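PDB 3ZTV: NAD nucleotidase from Haemophilus influenzae, which hydrolyses NAD to adenosine and nicotinamide riboside in the periplasm, acting as both a pyrophosphatase and a zinc-dependent 5'-nucleotidase. Local coordinates for residues L76-V89 / L342-A354. Sequence-based numbering, arbitrary orientation.
Sequences LYFTLFGGSADAAV and LIAKYKSEKDRLA
A water joins Tyr-346 to Ser-84, lying 2.7 Å from Tyr-346 OH and 2.9 Å from Ser-84 OG, in the tyrosine ring plane. The phenol is a knob lodged among Tyr-77, Ser-84, Ala-85 and Ala-88. The methyl of Ala-85 stands over the centre of one ring face, CB 3.8 Å from the Tyr-346 centroid, while that ring's CD1 edge points at the face of Phe-81 in a T-shaped stack, planes 84° apart. Phe-81 presents its edge to Glu-349, CE1 lying 3.3 Å from OE1.

Tyr-77 is the reciprocal knob, set among Ile-343, Tyr-346, Lys-347 and Lys-350. With CG anti to the backbone N (chi1 -174°) and chi2 extended, Lys-350 carries CD over the Tyr-77 ring centre in a CH-pi contact; the chi3 bend brings CE to 3.5 Å from Tyr-77 CZ. Tyr-77 OH is hydrogen-bonded to Glu-26 OE2, while OE1 of that carboxylate forms a salt bridge with Lys-347 NZ.

Segments 84-89 and 342-353 run nearly antiparallel (171°), joining the zinc-bearing calcineurin-like part (side chains of Tyr-77 and zinc ligand His-22 about 9 Å apart) to helix 337-353. Leu-80 and Ala-354 touch helix 423-429 of the C-terminal part, Leu-76 also helix 545-555.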
ATOM      1  N   LEU A  76       6.299  10.025 -35.025  1.00  7.04           N
ATOM      2  CA  LEU A  76       6.947   8.983 -35.824  1.00  6.18           C
ATOM      3  C   LEU A  76       8.420   8.787 -35.465  1.00  7.33           C
ATOM      4  O   LEU A  76       9.025   7.784 -35.843  1.00  7.58           O
ATOM      5  CB  LEU A  76       6.802   9.253 -37.331  1.00  7.90           C
ATOM      6  CG  LEU A  76       5.410   9.048 -37.932  1.00  7.74           C
ATOM      7  CD1 LEU A  76       5.427   9.447 -39.401  1.00 10.18           C
ATOM      8  CD2 LEU A  76       4.964   7.606 -37.785  1.00  9.71           C
ATOM      9  N   TYR A  77       9.010   9.734 -34.737  1.00  6.62           N
ATOM     10  CA  TYR A  77      10.388   9.542 -34.280  1.00  7.23           C
ATOM     11  C   TYR A  77      10.505   8.369 -33.309  1.00  7.15           C
ATOM     12  O   TYR A  77      11.573   7.767 -33.190  1.00  8.49           O
ATOM     13  CB  TYR A  77      10.970  10.818 -33.665  1.00  8.10           C
ATOM     14  CG  TYR A  77      11.429  11.822 -34.702  1.00  7.67           C
ATOM     15  CD1 TYR A  77      12.585  11.602 -35.453  1.00  9.88           C
ATOM     16  CD2 TYR A  77      10.720  12.989 -34.934  1.00  8.02           C
ATOM     17  CE1 TYR A  77      13.011  12.519 -36.403  1.00 10.79           C
ATOM     18  CE2 TYR A  77      11.139  13.917 -35.889  1.00  9.18           C
ATOM     19  CZ  TYR A  77      12.295  13.672 -36.612  1.00 10.05           C
ATOM     20  OH  TYR A  77      12.729  14.570 -37.573  1.00 11.60           O
ATOM     21  N   PHE A  78       9.417   8.038 -32.614  1.00  6.53           N
ATOM     22  CA  PHE A  78       9.407   6.802 -31.850  1.00  6.39           C
ATOM     23  C   PHE A  78       9.092   5.611 -32.747  1.00  7.11           C
ATOM     24  O   PHE A  78       9.858   4.652 -32.813  1.00  8.89           O
ATOM     25  CB  PHE A  78       8.403   6.801 -30.697  1.00  7.40           C
ATOM     26  CG  PHE A  78       8.309   5.465 -30.050  1.00  7.78           C
ATOM     27  CD1 PHE A  78       9.380   4.972 -29.344  1.00  8.03           C
ATOM     28  CD2 PHE A  78       7.211   4.651 -30.253  1.00  9.31           C
ATOM     29  CE1 PHE A  78       9.340   3.719 -28.781  1.00  9.43           C
ATOM     30  CE2 PHE A  78       7.167   3.389 -29.693  1.00 10.46           C
ATOM     31  CZ  PHE A  78       8.231   2.928 -28.957  1.00  9.72           C
ATOM     32  N   THR A  79       7.943   5.681 -33.412  1.00  7.66           N
ATOM     33  CA  THR A  79       7.395   4.571 -34.180  1.00  8.84           C
ATOM     34  C   THR A  79       8.380   3.962 -35.173  1.00  9.12           C
ATOM     35  O   THR A  79       8.481   2.749 -35.284  1.00 10.23           O
ATOM     36  CB  THR A  79       6.146   5.037 -34.935  1.00  9.84           C
ATOM     37  OG1 THR A  79       5.276   5.726 -34.024  1.00 13.46           O
ATOM     38  CG2 THR A  79       5.409   3.857 -35.561  1.00 13.45           C
ATOM     39  N   LEU A  80       9.115   4.805 -35.881  1.00  7.23           N
ATOM     40  CA  LEU A  80       9.956   4.315 -36.971  1.00  7.81           C
ATOM     41  C   LEU A  80      11.351   3.920 -36.521  1.00  8.41           C
ATOM     42  O   LEU A  80      12.106   3.315 -37.292  1.00 10.34           O
ATOM     43  CB  LEU A  80      10.025   5.350 -38.089  1.00  8.12           C
ATOM     44  CG  LEU A  80       8.660   5.682 -38.687  1.00  9.09           C
ATOM     45  CD1 LEU A  80       8.761   6.825 -39.689  1.00 10.37           C
ATOM     46  CD2 LEU A  80       8.049   4.454 -39.345  1.00 11.66           C
ATOM     47  N   PHE A  81      11.690   4.240 -35.268  1.00  8.30           N
ATOM     48  CA  PHE A  81      13.031   3.987 -34.748  1.00  8.78           C
ATOM     49  C   PHE A  81      13.077   3.148 -33.472  1.00  7.93           C
ATOM     50  O   PHE A  81      14.162   2.799 -33.015  1.00  9.90           O
ATOM     51  CB  PHE A  81      13.791   5.302 -34.543  1.00  8.94           C
ATOM     52  CG  PHE A  81      13.926   6.108 -35.801  1.00  8.54           C
ATOM     53  CD1 PHE A  81      14.896   5.787 -36.741  1.00 10.56           C
ATOM     54  CD2 PHE A  81      13.058   7.149 -36.073  1.00  8.03           C
ATOM     55  CE1 PHE A  81      15.012   6.508 -37.930  1.00 11.87           C
ATOM     56  CE2 PHE A  81      13.167   7.875 -37.253  1.00 10.27           C
ATOM     57  CZ  PHE A  81      14.149   7.554 -38.181  1.00 11.36           C
ATOM     58  N   GLY A  82      11.917   2.842 -32.892  1.00  9.89           N
ATOM     59  CA  GLY A  82      11.853   2.014 -31.696  1.00 10.11           C
ATOM     60  C   GLY A  82      12.610   2.578 -30.508  1.00 10.96           C
ATOM     61  O   GLY A  82      13.074   1.818 -29.655  1.00 13.10           O
ATOM     62  N   GLY A  83      12.749   3.901 -30.441  1.00  9.05           N
ATOM     63  CA  GLY A  83      13.411   4.536 -29.313  1.00 10.58           C
ATOM     64  C   GLY A  83      14.848   4.961 -29.552  1.00  8.80           C
ATOM     65  O   GLY A  83      15.410   5.710 -28.748  1.00  9.54           O
ATOM     66  N   SER A  84      15.445   4.503 -30.653  1.00  9.26           N
ATOM     67  CA  SER A  84      16.854   4.801 -30.912  1.00  8.64           C
ATOM     68  C   SER A  84      17.117   6.287 -31.170  1.00  8.97           C
ATOM     69  O   SER A  84      18.180   6.796 -30.824  1.00  9.81           O
ATOM     70  CB  SER A  84      17.407   3.950 -32.055  1.00 12.52           C
ATOM     71  OG  SER A  84      16.827   4.315 -33.283  1.00 14.45           O
ATOM     72  N   ALA A  85      16.166   6.980 -31.793  1.00  7.36           N
ATOM     73  CA  ALA A  85      16.321   8.412 -32.033  1.00  7.88           C
ATOM     74  C   ALA A  85      16.267   9.186 -30.716  1.00  7.21           C
ATOM     75  O   ALA A  85      17.066  10.099 -30.483  1.00  7.18           O
ATOM     76  CB  ALA A  85      15.255   8.911 -32.989  1.00  9.07           C
ATOM     77  N   ASP A  86      15.342   8.792 -29.845  1.00  7.33           N
ATOM     78  CA  ASP A  86      15.224   9.408 -28.529  1.00  6.37           C
ATOM     79  C   ASP A  86      16.473   9.146 -27.707  1.00  6.84           C
ATOM     80  O   ASP A  86      17.003  10.056 -27.070  1.00  6.53           O
ATOM     81  CB  ASP A  86      13.971   8.909 -27.813  1.00  7.04           C
ATOM     82  CG  ASP A  86      12.708   9.419 -28.459  1.00  7.21           C
ATOM     83  OD1 ASP A  86      12.494  10.649 -28.420  1.00  8.21           O
ATOM     84  OD2 ASP A  86      11.939   8.608 -29.016  1.00  7.62           O
ATOM     85  N   ALA A  87      16.964   7.909 -27.718  1.00  7.26           N
ATOM     86  CA  ALA A  87      18.191   7.594 -26.995  1.00  8.34           C
ATOM     87  C   ALA A  87      19.360   8.441 -27.487  1.00  8.14           C
ATOM     88  O   ALA A  87      20.166   8.924 -26.684  1.00  8.71           O
ATOM     89  CB  ALA A  87      18.518   6.094 -27.085  1.00  8.19           C
ATOM     90  N   ALA A  88      19.446   8.631 -28.803  1.00  7.99           N
ATOM     91  CA  ALA A  88      20.548   9.378 -29.390  1.00  7.95           C
ATOM     92  C   ALA A  88      20.573  10.835 -28.920  1.00  7.19           C
ATOM     93  O   ALA A  88      21.624  11.367 -28.537  1.00  7.29           O
ATOM     94  CB  ALA A  88      20.486   9.300 -30.918  1.00  9.82           C
ATOM     95  N   VAL A  89      19.422  11.491 -28.961  1.00  6.31           N
ATOM     96  CA  VAL A  89      19.386  12.900 -28.556  1.00  7.28           C
ATOM     97  C   VAL A  89      19.524  13.064 -27.038  1.00  6.92           C
ATOM     98  O   VAL A  89      20.136  14.030 -26.563  1.00  7.22           O
ATOM     99  CB  VAL A  89      18.174  13.675 -29.133  1.00  6.81           C
ATOM    100  CG1 VAL A  89      18.197  13.646 -30.680  1.00  8.82           C
ATOM    101  CG2 VAL A  89      16.857  13.129 -28.600  1.00  7.99           C
ATOM    102  N   LEU A 342      22.354  14.929 -35.619  1.00  9.75           N
ATOM    103  CA  LEU A 342      21.539  13.750 -35.337  1.00  8.91           C
ATOM    104  C   LEU A 342      20.142  13.911 -35.910  1.00  9.86           C
ATOM    105  O   LEU A 342      19.626  13.005 -36.565  1.00 10.48           O
ATOM    106  CB  LEU A 342      21.459  13.478 -33.831  1.00 10.31           C
ATOM    107  CG  LEU A 342      22.750  13.018 -33.160  1.00 10.74           C
ATOM    108  CD1 LEU A 342      22.624  13.043 -31.638  1.00 12.31           C
ATOM    109  CD2 LEU A 342      23.133  11.627 -33.640  1.00 12.39           C
ATOM    110  N   ILE A 343      19.529  15.059 -35.667  1.00  9.30           N
ATOM    111  CA  ILE A 343      18.160  15.264 -36.116  1.00  9.68           C
ATOM    112  C   ILE A 343      18.051  15.296 -37.648  1.00 12.23           C
ATOM    113  O   ILE A 343      17.090  14.778 -38.219  1.00 12.77           O
ATOM    114  CB  ILE A 343      17.524  16.496 -35.447  1.00  9.91           C
ATOM    115  CG1 ILE A 343      17.345  16.231 -33.945  1.00 11.11           C
ATOM    116  CG2 ILE A 343      16.172  16.816 -36.072  1.00 12.98           C
ATOM    117  CD1 ILE A 343      16.890  17.450 -33.157  1.00 12.68           C
ATOM    118  N   ALA A 344      19.040  15.883 -38.315  1.00 11.18           N
ATOM    119  CA  ALA A 344      19.069  15.884 -39.777  1.00 11.82           C
ATOM    120  C   ALA A 344      19.113  14.458 -40.311  1.00 11.59           C
ATOM    121  O   ALA A 344      18.402  14.109 -41.260  1.00 11.19           O
ATOM    122  CB  ALA A 344      20.268  16.679 -40.283  1.00 13.34           C
ATOM    123  N   LYS A 345      19.947  13.632 -39.695  1.00 10.37           N
ATOM    124  CA  LYS A 345      20.061  12.233 -40.082  1.00 12.29           C
ATOM    125  C   LYS A 345      18.746  11.487 -39.885  1.00 12.88           C
ATOM    126  O   LYS A 345      18.288  10.764 -40.778  1.00 12.71           O
ATOM    127  CB  LYS A 345      21.181  11.545 -39.298  1.00 13.58           C
ATOM    128  CG  LYS A 345      21.307  10.058 -39.585  1.00 16.11           C
ATOM    129  CD  LYS A 345      22.415   9.409 -38.770  1.00 17.85           C
ATOM    130  CE  LYS A 345      22.041   9.315 -37.299  1.00 19.04           C
ATOM    131  NZ  LYS A 345      23.119   8.672 -36.497  1.00 21.01           N
ATOM    132  N   TYR A 346      18.135  11.653 -38.710  1.00 10.95           N
ATOM    133  CA  TYR A 346      16.891  10.946 -38.403  1.00 10.27           C
ATOM    134  C   TYR A 346      15.711  11.462 -39.217  1.00 10.98           C
ATOM    135  O   TYR A 346      14.829  10.690 -39.604  1.00 11.00           O
ATOM    136  CB  TYR A 346      16.580  10.962 -36.893  1.00 10.12           C
ATOM    137  CG  TYR A 346      17.452  10.022 -36.101  1.00 12.03           C
ATOM    138  CD1 TYR A 346      17.327   8.649 -36.243  1.00 12.67           C
ATOM    139  CD2 TYR A 346      18.403  10.504 -35.207  1.00 11.02           C
ATOM    140  CE1 TYR A 346      18.126   7.775 -35.521  1.00 12.74           C
ATOM    141  CE2 TYR A 346      19.206   9.639 -34.486  1.00 13.92           C
ATOM    142  CZ  TYR A 346      19.063   8.279 -34.647  1.00 12.63           C
ATOM    143  OH  TYR A 346      19.859   7.413 -33.929  1.00 16.94           O
ATOM    144  N   LYS A 347      15.693  12.763 -39.481  1.00  9.75           N
ATOM    145  CA  LYS A 347      14.639  13.348 -40.296  1.00 10.40           C
ATOM    146  C   LYS A 347      14.652  12.773 -41.723  1.00 12.15           C
ATOM    147  O   LYS A 347      13.605  12.424 -42.268  1.00 13.19           O
ATOM    148  CB  LYS A 347      14.759  14.873 -40.320  1.00 12.10           C
ATOM    149  CG  LYS A 347      13.586  15.573 -40.983  1.00 14.54           C
ATOM    150  CD  LYS A 347      13.654  17.078 -40.771  1.00 19.17           C
ATOM    151  CE  LYS A 347      12.386  17.766 -41.260  1.00 23.15           C
ATOM    152  NZ  LYS A 347      12.380  19.214 -40.915  1.00 28.00           N
ATOM    153  N   SER A 348      15.838  12.678 -42.320  1.00 10.23           N
ATOM    154  CA  SER A 348      15.994  12.068 -43.639  1.00 11.84           C
ATOM    155  C   SER A 348      15.575  10.594 -43.630  1.00 12.45           C
ATOM    156  O   SER A 348      14.861  10.136 -44.528  1.00 11.80           O
ATOM    157  CB  SER A 348      17.442  12.216 -44.107  1.00 14.11           C
ATOM    158  OG  SER A 348      17.744  13.570 -44.382  1.00 20.56           O
ATOM    159  N   GLU A 349      16.017   9.844 -42.623  1.00 11.49           N
ATOM    160  CA  GLU A 349      15.617   8.442 -42.504  1.00 11.61           C
ATOM    161  C   GLU A 349      14.106   8.317 -42.320  1.00 11.06           C
ATOM    162  O   GLU A 349      13.464   7.448 -42.924  1.00 11.31           O
ATOM    163  CB  GLU A 349      16.347   7.756 -41.344  1.00 13.46           C
ATOM    164  CG  GLU A 349      17.847   7.563 -41.557  1.00 16.52           C
ATOM    165  CD  GLU A 349      18.536   6.912 -40.368  1.00 20.88           C
ATOM    166  OE1 GLU A 349      17.843   6.259 -39.561  1.00 24.33           O
ATOM    167  OE2 GLU A 349      19.772   7.053 -40.242  1.00 25.88           O
ATOM    168  N   LYS A 350      13.543   9.184 -41.481  1.00 10.62           N
ATOM    169  CA  LYS A 350      12.112   9.174 -41.209  1.00 10.13           C
ATOM    170  C   LYS A 350      11.294   9.332 -42.491  1.00 11.41           C
ATOM    171  O   LYS A 350      10.292   8.639 -42.691  1.00 11.91           O
ATOM    172  CB  LYS A 350      11.754  10.256 -40.185  1.00 10.63           C
ATOM    173  CG  LYS A 350      10.302  10.233 -39.732  1.00 14.11           C
ATOM    174  CD  LYS A 350      10.062  11.210 -38.587  1.00 14.31           C
ATOM    175  CE  LYS A 350      10.073  12.644 -39.075  1.00 16.89           C
ATOM    176  NZ  LYS A 350       8.804  12.991 -39.771  1.00 22.20           N
ATOM    177  N   ASP A 351      11.735  10.227 -43.370  1.00 11.21           N
ATOM    178  CA  ASP A 351      11.008  10.483 -44.609  1.00 12.53           C
ATOM    179  C   ASP A 351      10.963   9.251 -45.512  1.00  9.94           C
ATOM    180  O   ASP A 351       9.982   9.032 -46.224  1.00 11.98           O
ATOM    181  CB  ASP A 351      11.587  11.698 -45.342  1.00 13.61           C
ATOM    182  CG  ASP A 351      11.343  12.998 -44.594  1.00 19.73           C
ATOM    183  OD1 ASP A 351      10.487  13.017 -43.681  1.00 19.27           O
ATOM    184  OD2 ASP A 351      12.005  14.006 -44.921  1.00 25.74           O
ATOM    185  N   ARG A 352      12.019   8.443 -45.474  1.00 10.39           N
ATOM    186  CA  ARG A 352      12.047   7.187 -46.223  1.00 10.38           C
ATOM    187  C   ARG A 352      11.153   6.142 -45.549  1.00 10.72           C
ATOM    188  O   ARG A 352      10.283   5.547 -46.175  1.00 10.33           O
ATOM    189  CB  ARG A 352      13.477   6.651 -46.351  1.00 11.92           C
ATOM    190  CG  ARG A 352      14.459   7.593 -47.043  1.00 12.36           C
ATOM    191  CD  ARG A 352      15.847   6.961 -47.162  1.00 17.48           C
ATOM    192  NE  ARG A 352      15.949   6.007 -48.265  1.00 15.70           N
ATOM    193  CZ  ARG A 352      17.001   5.221 -48.479  1.00 16.26           C
ATOM    194  NH1 ARG A 352      18.044   5.261 -47.661  1.00 16.71           N
ATOM    195  NH2 ARG A 352      17.009   4.392 -49.515  1.00 18.13           N
ATOM    196  N   LEU A 353      11.341   5.958 -44.244  1.00  8.68           N
ATOM    197  CA  LEU A 353      10.643   4.910 -43.500  1.00  9.04           C
ATOM    198  C   LEU A 353       9.133   5.118 -43.426  1.00  8.69           C
ATOM    199  O   LEU A 353       8.375   4.151 -43.368  1.00  8.46           O
ATOM    200  CB  LEU A 353      11.230   4.769 -42.088  1.00  9.28           C
ATOM    201  CG  LEU A 353      12.694   4.329 -42.039  1.00 12.27           C
ATOM    202  CD1 LEU A 353      13.252   4.433 -40.621  1.00 13.26           C
ATOM    203  CD2 LEU A 353      12.826   2.905 -42.579  1.00 15.31           C
ATOM    204  N   ALA A 354       8.692   6.375 -43.433  1.00  7.05           N
ATOM    205  CA  ALA A 354       7.275   6.677 -43.309  1.00  7.64           C
ATOM    206  C   ALA A 354       6.479   6.264 -44.543  1.00  8.47           C
ATOM    207  O   ALA A 354       5.250   6.176 -44.490  1.00  7.49           O
ATOM    208  CB  ALA A 354       7.057   8.155 -43.008  1.00  9.61           C
TER
HETATM  209  O   HOH W   1      19.447   4.789 -34.538  1.00 25.31           O